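Local structure of flagellar brake protein YcgR (Escherichia coli K-12, 5Y6H) at residues F84-L89 with I101-P105. The protein acts as a flagellar brake that, bound to cyclic di-GMP, slows the flagellar motor, its N-terminal domain, described here, being involved in FliG binding. Residues are numbered along the deposited sequence; the frame is centred on the assembly and turned at random.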
ATOM      1  N   PHE A  84       4.174  -1.967   4.900  1.00 15.92           N
ATOM      2  CA  PHE A  84       4.940  -2.789   3.973  1.00 16.51           C
ATOM      3  C   PHE A  84       5.574  -1.875   2.935  1.00 19.62           C
ATOM      4  O   PHE A  84       5.218  -0.701   2.809  1.00 22.40           O
ATOM      5  CB  PHE A  84       4.077  -3.881   3.324  1.00 20.91           C
ATOM      6  CG  PHE A  84       2.894  -3.363   2.543  1.00 18.90           C
ATOM      7  CD1 PHE A  84       2.966  -3.223   1.165  1.00 18.70           C
ATOM      8  CD2 PHE A  84       1.702  -3.054   3.182  1.00 21.60           C
ATOM      9  CE1 PHE A  84       1.877  -2.773   0.440  1.00 20.08           C
ATOM     10  CE2 PHE A  84       0.609  -2.595   2.460  1.00 20.39           C
ATOM     11  CZ  PHE A  84       0.699  -2.455   1.089  1.00 22.36           C
ATOM     12  N   THR A  85       6.540  -2.425   2.203  1.00 17.49           N
ATOM     13  CA  THR A  85       7.283  -1.674   1.202  1.00 16.43           C
ATOM     14  C   THR A  85       7.209  -2.403  -0.130  1.00 25.91           C
ATOM     15  O   THR A  85       7.328  -3.630  -0.184  1.00 22.61           O
ATOM     16  CB  THR A  85       8.752  -1.489   1.621  1.00 21.57           C
ATOM     17  OG1 THR A  85       8.806  -0.778   2.863  1.00 29.15           O
ATOM     18  CG2 THR A  85       9.527  -0.709   0.569  1.00 28.40           C
ATOM     19  N   VAL A  86       6.993  -1.641  -1.202  1.00 21.19           N
ATOM     20  CA  VAL A  86       7.024  -2.169  -2.559  1.00 18.77           C
ATOM     21  C   VAL A  86       8.146  -1.474  -3.319  1.00 23.14           C
ATOM     22  O   VAL A  86       8.586  -0.375  -2.970  1.00 21.51           O
ATOM     23  CB  VAL A  86       5.676  -1.993  -3.286  1.00 22.94           C
ATOM     24  CG1 VAL A  86       4.577  -2.763  -2.563  1.00 25.57           C
ATOM     25  CG2 VAL A  86       5.327  -0.522  -3.383  1.00 22.67           C
ATOM     26  N   GLU A  87       8.616  -2.134  -4.375  1.00 32.30           N
ATOM     27  CA  GLU A  87       9.780  -1.642  -5.100  1.00 31.52           C
ATOM     28  C   GLU A  87       9.427  -0.737  -6.268  1.00 31.56           C
ATOM     29  O   GLU A  87      10.286   0.027  -6.723  1.00 34.60           O
ATOM     30  CB  GLU A  87      10.620  -2.818  -5.611  1.00 36.75           C
ATOM     31  CG  GLU A  87      11.164  -3.709  -4.506  1.00 46.60           C
ATOM     32  CD  GLU A  87      12.180  -4.710  -5.017  1.00 58.74           C
ATOM     33  OE1 GLU A  87      12.667  -4.532  -6.154  1.00 61.83           O
ATOM     34  OE2 GLU A  87      12.493  -5.670  -4.282  1.00 64.39           O
ATOM     35  N   GLN A  88       8.190  -0.794  -6.758  1.00 29.90           N
ATOM     36  CA  GLN A  88       7.825  -0.070  -7.965  1.00 29.83           C
ATOM     37  C   GLN A  88       6.311   0.074  -8.031  1.00 31.31           C
ATOM     38  O   GLN A  88       5.577  -0.854  -7.678  1.00 34.29           O
ATOM     39  CB  GLN A  88       8.352  -0.794  -9.211  1.00 34.02           C
ATOM     40  CG  GLN A  88       7.723  -0.365 -10.525  1.00 42.70           C
ATOM     41  CD  GLN A  88       8.626  -0.637 -11.713  1.00 42.79           C
ATOM     42  OE1 GLN A  88       9.703  -1.219 -11.569  1.00 48.31           O
ATOM     43  NE2 GLN A  88       8.192  -0.216 -12.895  1.00 40.60           N
ATOM     44  N   LEU A  89       5.859   1.247  -8.465  1.00 26.57           N
ATOM     45  CA  LEU A  89       4.482   1.455  -8.879  1.00 26.27           C
ATOM     46  C   LEU A  89       4.460   1.881 -10.337  1.00 28.29           C
ATOM     47  O   LEU A  89       5.345   2.611 -10.793  1.00 28.08           O
ATOM     48  CB  LEU A  89       3.764   2.515  -8.039  1.00 24.70           C
ATOM     49  CG  LEU A  89       3.918   2.542  -6.520  1.00 33.99           C
ATOM     50  CD1 LEU A  89       2.913   3.500  -5.905  1.00 34.47           C
ATOM     51  CD2 LEU A  89       3.728   1.164  -5.959  1.00 38.15           C
ATOM     52  N   ILE A 101      -0.584   0.776  -9.795  1.00 19.66           N
ATOM     53  CA  ILE A 101      -0.615  -0.677  -9.697  1.00 18.25           C
ATOM     54  C   ILE A 101       0.727  -1.152  -9.157  1.00 18.47           C
ATOM     55  O   ILE A 101       1.785  -0.649  -9.554  1.00 20.47           O
ATOM     56  CB  ILE A 101      -0.941  -1.357 -11.047  1.00 17.73           C
ATOM     57  CG1 ILE A 101      -0.899  -2.881 -10.904  1.00 23.32           C
ATOM     58  CG2 ILE A 101       0.004  -0.891 -12.148  1.00 27.74           C
ATOM     59  CD1 ILE A 101      -1.494  -3.628 -12.089  1.00 34.81           C
ATOM     60  N   THR A 102       0.675  -2.101  -8.229  1.00 17.14           N
ATOM     61  CA  THR A 102       1.866  -2.779  -7.739  1.00 19.03           C
ATOM     62  C   THR A 102       1.471  -4.214  -7.403  1.00 19.19           C
ATOM     63  O   THR A 102       0.362  -4.656  -7.721  1.00 18.59           O
ATOM     64  CB  THR A 102       2.480  -2.005  -6.564  1.00 20.14           C
ATOM     65  OG1 THR A 102       3.792  -2.509  -6.282  1.00 19.67           O
ATOM     66  CG2 THR A 102       1.606  -2.095  -5.319  1.00 16.58           C
ATOM     67  N   VAL A 103       2.380  -4.956  -6.785  1.00 17.14           N
ATOM     68  CA  VAL A 103       2.149  -6.371  -6.499  1.00 18.24           C
ATOM     69  C   VAL A 103       2.333  -6.582  -5.003  1.00 16.52           C
ATOM     70  O   VAL A 103       2.961  -5.755  -4.318  1.00 18.34           O
ATOM     71  CB  VAL A 103       3.076  -7.284  -7.335  1.00 20.45           C
ATOM     72  CG1 VAL A 103       2.873  -7.016  -8.823  1.00 20.41           C
ATOM     73  CG2 VAL A 103       4.522  -7.092  -6.938  1.00 20.34           C
ATOM     74  N   PRO A 104       1.778  -7.663  -4.455  1.00 17.65           N
ATOM     75  CA  PRO A 104       1.876  -7.903  -3.007  1.00 19.95           C
ATOM     76  C   PRO A 104       3.321  -7.990  -2.552  1.00 21.37           C
ATOM     77  O   PRO A 104       4.175  -8.556  -3.251  1.00 24.05           O
ATOM     78  CB  PRO A 104       1.149  -9.244  -2.821  1.00 24.30           C
ATOM     79  CG  PRO A 104       0.182  -9.302  -3.944  1.00 20.18           C
ATOM     80  CD  PRO A 104       0.862  -8.620  -5.105  1.00 18.16           C
ATOM     81  N   PRO A 105       3.632  -7.433  -1.378  1.00 17.63           N
ATOM     82  CA  PRO A 105       4.998  -7.512  -0.877  1.00 18.76           C
ATOM     83  C   PRO A 105       5.299  -8.909  -0.370  1.00 19.27           C
ATOM     84  O   PRO A 105       4.383  -9.662  -0.000  1.00 20.21           O
ATOM     85  CB  PRO A 105       5.006  -6.488   0.273  1.00 20.59           C
ATOM     86  CG  PRO A 105       3.602  -6.593   0.811  1.00 18.42           C
ATOM     87  CD  PRO A 105       2.728  -6.774  -0.419  1.00 18.59           C
TER
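Ile101 meets Leu89 through the backbone: the CA-H of Leu89 points at Ile101 O, CA to O 3.5 Å. In the antiparallel sheet of this YcgR N-terminal (PilZN) domain, residues 84-89 leave strand 80-86 while residues 101-105 leave strand 97-102. The two run roughly antiparallel, although their strands are not neighbours in the sheet. Ile101 directs its own side chain away, toward Gln90 and Ser92 of strand 90-94.

Thr102 carries the polar half of the contact and Pro105 the apolar half, and the two-sided chemistry of threonine suits its place. With OG1 anti to the backbone N (chi1 -167°), the hydroxyl reaches residues 84-89 and donates a 2.8 Å hydrogen bond to Gln88 O. At 165° the bond lies almost in line with the carbonyl; it satisfies the hydroxyl of a buried residue and links the loop after strand 80-86 to the end of strand 97-102. On the carbon side of Thr102, Leu89 CD2 crosses at an angle and presses to 3.5 Å from CB, a snug fit. Val86 instead approaches tip to tip, its CB nearest the hydroxyl oxygen, 3.6 Å from Thr102 OG1.

Val103 contributes mainly its carbonyl O, 3.8 Å from Val86 CG1. Pro105, a compact apolar ring, then turns back toward strand 80-86 and touches Phe84 and also Val16 of helix 13-26. Phe84, which also touches Leu20 of that helix, has CG between the backbone N and the carbonyl carbon (chi1 59°), which places its ring over toward Pro105; the ring crosses the proline at a slant, with CD1 3.4 Å from Pro105 CG.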